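PDB 5XHB: nisin immunity protein from Lactococcus lactis subsp. lactis, which takes part in protecting the producing bacterium against nisin supplied from outside the cell. Local coordinates for residues Ile141-Val146 / Asp218-Thr223; Asn127-Ile132 / Trp194-Ile199; Glu149-Tyr154 / Glu198-Arg203. One frame throughout, in Å; residues are numbered along the deposited sequence.

Interaction 1 of 3, residues Ile141-Val146 / Asp218-Thr223; sequences ISDTTV and DFKLAT
The carboxylate of Asp218 receives Thr145 and Lys220. Thr145 crosses it at about a right angle, bringing OG1 to 3.2 Å from Asp218 OD2 with CG2 close by, while Lys220 NZ spans both oxygens, OD2 on its syn lone pair at 2.9 Å and OD1 weakly at 3.0 Å. The Phe219 side chain touches Val146 only through CB; its ring leads away and meets the imidazole of His200 nearly perpendicularly. The Leu221 carbonyl, another flat acceptor, takes two donors from one residue, Ser142 N to Leu221 O at 2.9 Å and Ser142 OG to the same oxygen at 2.7 Å, both slightly tilted from its plane. With chi1 at 70°, OG sits between backbone N and carbonyl carbon and also accepts from Thr144 N at 3.1 Å, an ST turn spanning the corner at Asp143. Beyond it Leu221 N bonds to Thr144 O and Val146 N to Phe219 O; the register has shifted by two, a beta bulge. Lys220 lays CB, CG and CD along Ser142 O and Thr144 O (CB to Ser142 O 3.5 Å). Bent at chi2 (-60°), it runs beside Asp143 in a long salt bridge, NZ to OD1 3.5 Å, so its ammonium probably offsets two carboxylates. Strand 218-224 lies between strands 137-145 and 210-215; Ile141 rests on Trp194 and Tyr196 of strand 191-202, Val146 on Ala212 and Leu221 on Ile202.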
loop_
_atom_site.group_PDB
_atom_site.type_symbol
_atom_site.label_atom_id
_atom_site.label_comp_id
_atom_site.label_asym_id
_atom_site.label_seq_id
_atom_site.Cartn_x
_atom_site.Cartn_y
_atom_site.Cartn_z
ATOM N N ILE A 141 9.224 3.775 -12.950
ATOM C CA ILE A 141 8.183 4.303 -13.835
ATOM C C ILE A 141 8.470 3.865 -15.253
ATOM O O ILE A 141 9.456 4.290 -15.852
ATOM C CB ILE A 141 8.114 5.843 -13.773
ATOM C CG1 ILE A 141 7.868 6.307 -12.334
ATOM C CG2 ILE A 141 7.031 6.387 -14.710
ATOM C CD1 ILE A 141 8.098 7.821 -12.149
ATOM N N SER A 142 7.616 3.000 -15.788
ATOM C CA SER A 142 7.844 2.413 -17.102
ATOM C C SER A 142 7.314 3.302 -18.224
ATOM O O SER A 142 6.753 4.374 -17.975
ATOM C CB SER A 142 7.171 1.043 -17.182
ATOM O OG SER A 142 5.763 1.216 -17.204
ATOM N N ASP A 143 7.470 2.840 -19.461
ATOM C CA ASP A 143 6.840 3.496 -20.600
ATOM C C ASP A 143 5.569 2.740 -21.013
ATOM O O ASP A 143 5.151 2.797 -22.164
ATOM C CB ASP A 143 7.813 3.596 -21.780
ATOM C CG ASP A 143 7.386 4.649 -22.805
ATOM O OD1 ASP A 143 6.642 5.583 -22.434
ATOM O OD2 ASP A 143 7.790 4.546 -23.985
ATOM N N THR A 144 4.962 2.034 -20.060
ATOM C CA THR A 144 3.696 1.336 -20.286
ATOM C C THR A 144 2.530 2.170 -19.788
ATOM O O THR A 144 2.526 2.596 -18.636
ATOM C CB THR A 144 3.674 -0.024 -19.572
ATOM O OG1 THR A 144 4.701 -0.861 -20.121
ATOM C CG2 THR A 144 2.304 -0.695 -19.711
ATOM N N THR A 145 1.555 2.397 -20.661
ATOM C CA THR A 145 0.370 3.190 -20.340
ATOM C C THR A 145 -0.568 2.408 -19.446
ATOM O O THR A 145 -0.691 1.198 -19.584
ATOM C CB THR A 145 -0.406 3.610 -21.611
ATOM O OG1 THR A 145 0.494 4.208 -22.549
ATOM C CG2 THR A 145 -1.502 4.617 -21.275
ATOM N N VAL A 146 -1.189 3.103 -18.502
ATOM C CA VAL A 146 -2.265 2.555 -17.688
ATOM C C VAL A 146 -3.578 3.078 -18.237
ATOM O O VAL A 146 -3.821 4.279 -18.180
ATOM C CB VAL A 146 -2.133 2.962 -16.206
ATOM C CG1 VAL A 146 -3.274 2.349 -15.375
ATOM C CG2 VAL A 146 -0.803 2.523 -15.671
ATOM N N ASP A 218 0.162 11.325 -19.910
ATOM C CA ASP A 218 -0.554 10.076 -19.650
ATOM C C ASP A 218 -0.038 9.298 -18.466
ATOM O O ASP A 218 1.074 9.510 -17.971
ATOM C CB ASP A 218 -0.591 9.167 -20.894
ATOM C CG ASP A 218 0.689 8.445 -21.131
ATOM O OD1 ASP A 218 1.743 9.109 -21.032
ATOM O OD2 ASP A 218 0.636 7.212 -21.417
ATOM N N PHE A 219 -0.886 8.385 -18.008
ATOM C CA PHE A 219 -0.578 7.604 -16.828
ATOM C C PHE A 219 0.325 6.444 -17.196
ATOM O O PHE A 219 0.022 5.680 -18.118
ATOM C CB PHE A 219 -1.863 7.119 -16.173
ATOM C CG PHE A 219 -2.544 8.177 -15.354
ATOM C CD1 PHE A 219 -2.116 8.438 -14.056
ATOM C CD2 PHE A 219 -3.592 8.914 -15.881
ATOM C CE1 PHE A 219 -2.741 9.419 -13.295
ATOM C CE2 PHE A 219 -4.216 9.900 -15.127
ATOM C CZ PHE A 219 -3.784 10.153 -13.833
ATOM N N LYS A 220 1.444 6.329 -16.479
ATOM C CA LYS A 220 2.406 5.251 -16.701
ATOM C C LYS A 220 2.422 4.267 -15.533
ATOM O O LYS A 220 2.238 4.656 -14.384
ATOM C CB LYS A 220 3.817 5.824 -16.882
ATOM C CG LYS A 220 3.950 6.811 -18.036
ATOM C CD LYS A 220 3.579 6.161 -19.370
ATOM C CE LYS A 220 4.106 7.003 -20.554
ATOM N NZ LYS A 220 3.411 6.719 -21.845
ATOM N N LEU A 221 2.713 3.006 -15.835
ATOM C CA LEU A 221 2.789 1.954 -14.833
ATOM C C LEU A 221 4.097 1.998 -14.066
ATOM O O LEU A 221 5.178 2.007 -14.670
ATOM C CB LEU A 221 2.624 0.590 -15.517
ATOM C CG LEU A 221 3.021 -0.629 -14.683
ATOM C CD1 LEU A 221 2.080 -0.751 -13.510
ATOM C CD2 LEU A 221 3.014 -1.901 -15.542
ATOM N N ALA A 222 3.996 2.035 -12.738
ATOM C CA ALA A 222 5.147 1.983 -11.849
ATOM C C ALA A 222 5.144 0.657 -11.103
ATOM O O ALA A 222 4.143 0.305 -10.476
ATOM C CB ALA A 222 5.127 3.142 -10.854
ATOM N N THR A 223 6.258 -0.070 -11.150
ATOM C CA THR A 223 6.325 -1.370 -10.481
ATOM C C THR A 223 7.559 -1.501 -9.596
ATOM O O THR A 223 8.565 -0.844 -9.833
ATOM C CB THR A 223 6.309 -2.517 -11.503
ATOM O OG1 THR A 223 7.381 -2.336 -12.429
ATOM C CG2 THR A 223 5.003 -2.528 -12.273
#

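Interaction 2 of 3, residues Asn127-Ile132 / Trp194-Ile199; sequences NDSRKI and WDYGEI
A type I turn from Asp128 to Lys131, leading into strand 131-134, sets Ser129 and Arg130 against the aromatic side chains of strand 191-202. The two strands are not neighbours in the sheet, and the nearest CA atoms, those of Ser129 and Trp194, are 8.5 Å apart, so the long side chains of 194-199 reach across to backbone atoms of the turn. Tyr196 OH donates to Ser129 O at 2.7 Å, the acceptor lying at the ring edge while the hydroxyl stands about 35° above the carbonyl plane. Beside it, Arg130 approaches the indole of Trp194 obliquely, with CA 3.8 Å from Trp194 CZ3 and CG 4.0 Å from Trp194 CH2. Farther along, the ends of Ile132 and Ile199 just meet, CD1 to CD1 at 4.5 Å. Asp128 braces the turn: its OD1 accepts from Arg130 N, an Asx turn, and from Arg130 NE at 2.7 Å, while OD2 takes NH2, a side-on grip with the chain bent at chi3 (-53°) back toward Asp128. The chemistry therefore divides: the phenol satisfies a carbonyl of the buried Ser129, and Arg130 offers the indole its CA, CB and CG, its charge probably balanced largely by Asp128 while NH1 makes a weak bond to Val167 O.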
loop_
_atom_site.group_PDB
_atom_site.type_symbol
_atom_site.label_atom_id
_atom_site.label_comp_id
_atom_site.label_asym_id
_atom_site.label_seq_id
_atom_site.Cartn_x
_atom_site.Cartn_y
_atom_site.Cartn_z
ATOM N N ASN A 127 17.839 10.122 -6.393
ATOM C CA ASN A 127 18.987 9.729 -7.206
ATOM C C ASN A 127 18.643 9.414 -8.654
ATOM O O ASN A 127 19.466 9.616 -9.548
ATOM C CB ASN A 127 19.677 8.529 -6.566
ATOM C CG ASN A 127 20.149 8.826 -5.155
ATOM O OD1 ASN A 127 19.789 8.132 -4.208
ATOM N ND2 ASN A 127 20.943 9.878 -5.009
ATOM N N ASP A 128 17.427 8.928 -8.887
ATOM C CA ASP A 128 16.980 8.589 -10.235
ATOM C C ASP A 128 15.555 9.099 -10.412
ATOM O O ASP A 128 14.630 8.590 -9.790
ATOM C CB ASP A 128 17.050 7.073 -10.467
ATOM C CG ASP A 128 16.712 6.667 -11.893
ATOM O OD1 ASP A 128 16.241 7.499 -12.688
ATOM O OD2 ASP A 128 16.894 5.480 -12.224
ATOM N N SER A 129 15.383 10.106 -11.259
ATOM C CA SER A 129 14.075 10.735 -11.428
ATOM C C SER A 129 13.039 9.810 -12.071
ATOM O O SER A 129 11.849 10.125 -12.083
ATOM C CB SER A 129 14.215 12.009 -12.266
ATOM O OG SER A 129 15.013 12.954 -11.580
ATOM N N ARG A 130 13.480 8.686 -12.620
ATOM C CA ARG A 130 12.554 7.762 -13.265
ATOM C C ARG A 130 12.020 6.766 -12.251
ATOM O O ARG A 130 11.350 5.805 -12.611
ATOM C CB ARG A 130 13.228 7.030 -14.429
ATOM C CG ARG A 130 13.816 7.985 -15.489
ATOM C CD ARG A 130 14.984 7.346 -16.244
ATOM N NE ARG A 130 16.010 6.819 -15.337
ATOM C CZ ARG A 130 17.081 6.140 -15.730
ATOM N NH1 ARG A 130 17.285 5.907 -17.022
ATOM N NH2 ARG A 130 17.955 5.693 -14.838
ATOM N N LYS A 131 12.310 7.014 -10.976
ATOM C CA LYS A 131 11.880 6.123 -9.906
ATOM C C LYS A 131 11.131 6.866 -8.816
ATOM O O LYS A 131 11.345 8.058 -8.597
ATOM C CB LYS A 131 13.089 5.396 -9.295
ATOM C CG LYS A 131 13.673 4.334 -10.223
ATOM C CD LYS A 131 14.875 3.621 -9.597
ATOM C CE LYS A 131 15.383 2.514 -10.522
ATOM N NZ LYS A 131 16.559 1.783 -9.933
ATOM N N ILE A 132 10.246 6.143 -8.139
ATOM C CA ILE A 132 9.471 6.693 -7.046
ATOM C C ILE A 132 9.667 5.841 -5.807
ATOM O O ILE A 132 9.661 4.609 -5.892
ATOM C CB ILE A 132 7.975 6.769 -7.410
ATOM C CG1 ILE A 132 7.777 7.884 -8.435
ATOM C CG2 ILE A 132 7.120 7.045 -6.171
ATOM C CD1 ILE A 132 6.368 8.084 -8.819
ATOM N N TRP A 194 10.347 15.549 -17.257
ATOM C CA TRP A 194 9.099 14.896 -16.882
ATOM C C TRP A 194 8.313 15.800 -15.969
ATOM O O TRP A 194 8.861 16.355 -15.021
ATOM C CB TRP A 194 9.349 13.570 -16.172
ATOM C CG TRP A 194 9.640 12.427 -17.078
ATOM C CD1 TRP A 194 9.858 12.459 -18.435
ATOM C CD2 TRP A 194 9.716 11.058 -16.687
ATOM N NE1 TRP A 194 10.093 11.174 -18.901
ATOM C CE2 TRP A 194 10.004 10.300 -17.845
ATOM C CE3 TRP A 194 9.583 10.395 -15.465
ATOM C CZ2 TRP A 194 10.149 8.910 -17.814
ATOM C CZ3 TRP A 194 9.725 9.013 -15.435
ATOM C CH2 TRP A 194 10.000 8.287 -16.607
ATOM N N ASP A 195 7.026 15.939 -16.260
ATOM C CA ASP A 195 6.135 16.702 -15.409
ATOM C C ASP A 195 5.223 15.687 -14.734
ATOM O O ASP A 195 4.511 14.960 -15.411
ATOM C CB ASP A 195 5.350 17.725 -16.236
ATOM C CG ASP A 195 6.278 18.654 -17.027
ATOM O OD1 ASP A 195 7.284 19.098 -16.442
ATOM O OD2 ASP A 195 6.028 18.914 -18.226
ATOM N N TYR A 196 5.285 15.617 -13.409
ATOM C CA TYR A 196 4.634 14.536 -12.661
ATOM C C TYR A 196 3.308 15.005 -12.098
ATOM O O TYR A 196 3.259 15.995 -11.346
ATOM C CB TYR A 196 5.508 14.056 -11.503
ATOM C CG TYR A 196 6.917 13.634 -11.858
ATOM C CD1 TYR A 196 7.861 14.568 -12.274
ATOM C CD2 TYR A 196 7.322 12.316 -11.705
ATOM C CE1 TYR A 196 9.172 14.188 -12.574
ATOM C CE2 TYR A 196 8.636 11.925 -12.011
ATOM C CZ TYR A 196 9.553 12.880 -12.433
ATOM O OH TYR A 196 10.849 12.519 -12.735
ATOM N N GLY A 197 2.241 14.289 -12.432
ATOM C CA GLY A 197 0.914 14.681 -11.993
ATOM C C GLY A 197 0.378 13.821 -10.857
ATOM O O GLY A 197 1.022 13.670 -9.817
ATOM N N GLU A 198 -0.806 13.250 -11.067
ATOM C CA GLU A 198 -1.475 12.482 -10.020
ATOM C C GLU A 198 -0.894 11.086 -9.880
ATOM O O GLU A 198 -0.298 10.557 -10.815
ATOM C CB GLU A 198 -2.971 12.383 -10.314
ATOM C CG GLU A 198 -3.655 13.724 -10.354
ATOM C CD GLU A 198 -5.145 13.616 -10.605
ATOM O OE1 GLU A 198 -5.645 12.519 -10.957
ATOM O OE2 GLU A 198 -5.820 14.649 -10.458
ATOM N N ILE A 199 -1.099 10.492 -8.709
ATOM C CA ILE A 199 -0.829 9.073 -8.510
ATOM C C ILE A 199 -2.155 8.382 -8.200
ATOM O O ILE A 199 -2.952 8.885 -7.404
ATOM C CB ILE A 199 0.198 8.831 -7.380
ATOM C CG1 ILE A 199 1.583 9.270 -7.871
ATOM C CG2 ILE A 199 0.247 7.344 -7.011
ATOM C CD1 ILE A 199 2.591 9.401 -6.809
#

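Interaction 3 of 3, residues Glu149-Tyr154 / Glu198-Arg203; sequences EELGEY and EIHSIR
Packing is closest round His200, whose ring lies between Leu151 and Tyr154. Leu151 CD2 makes a CH-pi contact 4.2 Å from the centroid of the His200 ring and only 6° off its normal; on the opposite face, offset toward the rim, Tyr154 CA makes another, 3.8 Å from the same centroid. The edge of the Tyr154 ring is also turned to the face of His200 (T-shaped, planes at 76°). In its own plane the imidazole is gripped twice, ND1 giving a bond to Gly152 O at 2.8 Å and NE2 another to Glu198 OE1 at 2.7 Å, which fixes the ring's rotation and is consistent with a doubly protonated histidine. Glu198 in turn lies at the edge of the tyrosine, crossing it roughly at a right angle.

Arg203, Glu149, Glu150 and Glu153 form the solvent side, though Glu150 OE1 takes up Ser147 N; Tyr154 too lies at the surface while still packing on His200. Arg203, extended from CG to NE, carries its guanidinium to Leu151 O, which lies in the guanidinium plane. NH2 meets that oxygen in the carbonyl plane, whereas NE, at 2.9 Å from Leu151 O, comes from 52° above it. Glu149 O lies over the guanidinium face without a hydrogen bond. Three backbone bonds tie the two segments together: Arg203 N to Glu150 O, Gly152 N to Ser201 O and Ser201 N to Glu153 O. Since the register slips by one between the Leu151-Ile202 and Tyr154-His200 pairs, this is an antiparallel pair with a beta bulge, placed where the outermost strand 151-165 begins.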
loop_
_atom_site.group_PDB
_atom_site.type_symbol
_atom_site.label_atom_id
_atom_site.label_comp_id
_atom_site.label_asym_id
_atom_site.label_seq_id
_atom_site.Cartn_x
_atom_site.Cartn_y
_atom_site.Cartn_z
ATOM N N GLU A 149 -9.572 2.202 -17.793
ATOM C CA GLU A 149 -10.288 1.119 -17.126
ATOM C C GLU A 149 -9.428 0.437 -16.062
ATOM O O GLU A 149 -9.956 -0.180 -15.157
ATOM C CB GLU A 149 -10.794 0.088 -18.145
ATOM C CG GLU A 149 -10.116 0.126 -19.512
ATOM C CD GLU A 149 -10.596 1.273 -20.393
ATOM O OE1 GLU A 149 -11.824 1.443 -20.555
ATOM O OE2 GLU A 149 -9.736 2.009 -20.917
ATOM N N GLU A 150 -8.106 0.558 -16.174
ATOM C CA GLU A 150 -7.183 0.011 -15.177
ATOM C C GLU A 150 -6.919 1.010 -14.052
ATOM O O GLU A 150 -6.515 0.631 -12.958
ATOM C CB GLU A 150 -5.858 -0.393 -15.840
ATOM C CG GLU A 150 -6.027 -1.440 -16.941
ATOM C CD GLU A 150 -4.793 -1.594 -17.835
ATOM O OE1 GLU A 150 -4.004 -0.625 -17.991
ATOM O OE2 GLU A 150 -4.616 -2.701 -18.392
ATOM N N LEU A 151 -7.135 2.289 -14.341
ATOM C CA LEU A 151 -6.881 3.358 -13.383
ATOM C C LEU A 151 -7.884 3.324 -12.238
ATOM O O LEU A 151 -9.099 3.331 -12.457
ATOM C CB LEU A 151 -6.925 4.719 -14.090
ATOM C CG LEU A 151 -6.250 5.917 -13.408
ATOM C CD1 LEU A 151 -4.724 5.764 -13.386
ATOM C CD2 LEU A 151 -6.628 7.219 -14.127
ATOM N N GLY A 152 -7.378 3.282 -11.007
ATOM C CA GLY A 152 -8.252 3.247 -9.859
ATOM C C GLY A 152 -8.191 4.493 -8.997
ATOM O O GLY A 152 -8.095 5.606 -9.491
ATOM N N GLU A 153 -8.206 4.274 -7.690
ATOM C CA GLU A 153 -8.383 5.324 -6.688
ATOM C C GLU A 153 -7.284 6.402 -6.703
ATOM O O GLU A 153 -6.098 6.095 -6.690
ATOM C CB GLU A 153 -8.465 4.656 -5.303
ATOM C CG GLU A 153 -8.397 5.564 -4.092
ATOM C CD GLU A 153 -9.610 6.444 -3.921
ATOM O OE1 GLU A 153 -10.616 6.231 -4.619
ATOM O OE2 GLU A 153 -9.554 7.374 -3.075
ATOM N N TYR A 154 -7.702 7.665 -6.730
ATOM C CA TYR A 154 -6.782 8.799 -6.533
ATOM C C TYR A 154 -6.040 8.699 -5.206
ATOM O O TYR A 154 -6.663 8.562 -4.159
ATOM C CB TYR A 154 -7.567 10.105 -6.575
ATOM C CG TYR A 154 -6.745 11.332 -6.244
ATOM C CD1 TYR A 154 -5.922 11.915 -7.196
ATOM C CD2 TYR A 154 -6.791 11.899 -4.978
ATOM C CE1 TYR A 154 -5.171 13.056 -6.895
ATOM C CE2 TYR A 154 -6.038 13.031 -4.666
ATOM C CZ TYR A 154 -5.236 13.604 -5.635
ATOM O OH TYR A 154 -4.492 14.730 -5.332
ATOM N N GLU A 198 -0.806 13.250 -11.067
ATOM C CA GLU A 198 -1.475 12.482 -10.020
ATOM C C GLU A 198 -0.894 11.086 -9.880
ATOM O O GLU A 198 -0.298 10.557 -10.815
ATOM C CB GLU A 198 -2.971 12.383 -10.314
ATOM C CG GLU A 198 -3.655 13.724 -10.354
ATOM C CD GLU A 198 -5.145 13.616 -10.605
ATOM O OE1 GLU A 198 -5.645 12.519 -10.957
ATOM O OE2 GLU A 198 -5.820 14.649 -10.458
ATOM N N ILE A 199 -1.099 10.492 -8.709
ATOM C CA ILE A 199 -0.829 9.073 -8.510
ATOM C C ILE A 199 -2.155 8.382 -8.200
ATOM O O ILE A 199 -2.952 8.885 -7.404
ATOM C CB ILE A 199 0.198 8.831 -7.380
ATOM C CG1 ILE A 199 1.583 9.270 -7.871
ATOM C CG2 ILE A 199 0.247 7.344 -7.011
ATOM C CD1 ILE A 199 2.591 9.401 -6.809
ATOM N N HIS A 200 -2.410 7.277 -8.894
ATOM C CA HIS A 200 -3.606 6.474 -8.666
ATOM C C HIS A 200 -3.224 5.044 -8.414
ATOM O O HIS A 200 -2.230 4.552 -8.948
ATOM C CB HIS A 200 -4.550 6.495 -9.873
ATOM C CG HIS A 200 -5.236 7.803 -10.098
ATOM N ND1 HIS A 200 -6.593 7.966 -9.924
ATOM C CD2 HIS A 200 -4.762 9.006 -10.507
ATOM C CE1 HIS A 200 -6.929 9.210 -10.222
ATOM N NE2 HIS A 200 -5.837 9.861 -10.577
ATOM N N SER A 201 -4.049 4.369 -7.621
ATOM C CA SER A 201 -4.013 2.912 -7.548
ATOM C C SER A 201 -4.319 2.312 -8.912
ATOM O O SER A 201 -4.919 2.965 -9.765
ATOM C CB SER A 201 -5.054 2.412 -6.532
ATOM O OG SER A 201 -4.872 3.065 -5.289
ATOM N N ILE A 202 -3.941 1.054 -9.104
ATOM C CA ILE A 202 -4.355 0.315 -10.283
ATOM C C ILE A 202 -5.352 -0.753 -9.805
ATOM O O ILE A 202 -5.079 -1.465 -8.845
ATOM C CB ILE A 202 -3.150 -0.302 -10.994
ATOM C CG1 ILE A 202 -2.303 0.810 -11.625
ATOM C CG2 ILE A 202 -3.574 -1.323 -12.045
ATOM C CD1 ILE A 202 -0.983 0.322 -12.118
ATOM N N ARG A 203 -6.516 -0.828 -10.443
ATOM C CA ARG A 203 -7.570 -1.734 -9.971
ATOM C C ARG A 203 -7.068 -3.169 -9.928
ATOM O O ARG A 203 -6.423 -3.623 -10.864
ATOM C CB ARG A 203 -8.799 -1.635 -10.864
ATOM C CG ARG A 203 -9.353 -0.245 -10.953
ATOM C CD ARG A 203 -10.666 -0.222 -11.714
ATOM N NE ARG A 203 -10.836 1.069 -12.370
ATOM C CZ ARG A 203 -11.849 1.375 -13.173
ATOM N NH1 ARG A 203 -12.809 0.487 -13.396
ATOM N NH2 ARG A 203 -11.900 2.565 -13.750
#

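From the N terminus, residues 127-132 come first and wait for 194-199 to close interaction 2. Residues 141-146 follow and are met last of all, by 218-223, so interaction 1 crosses interaction 2. Within the loop it closes lies interaction 3, where 149-154 pair with 198-203. Interactions 2 and 3 end on the same strand, 191-202, sharing Glu198 and Ile199 but not otherwise touching. Interactions 1 and 2 meet where Ile141 N lies 3.0 Å from Arg130 O, a probable hydrogen bond; interactions 1 and 3 meet through Leu221 CD1 and Ile202 CD1, 3.5 Å apart. Interactions 1 and 3 join neighbouring strands of one antiparallel sheet, whereas interaction 2 links strands 131-134 and 191-202, which are not neighbours in it.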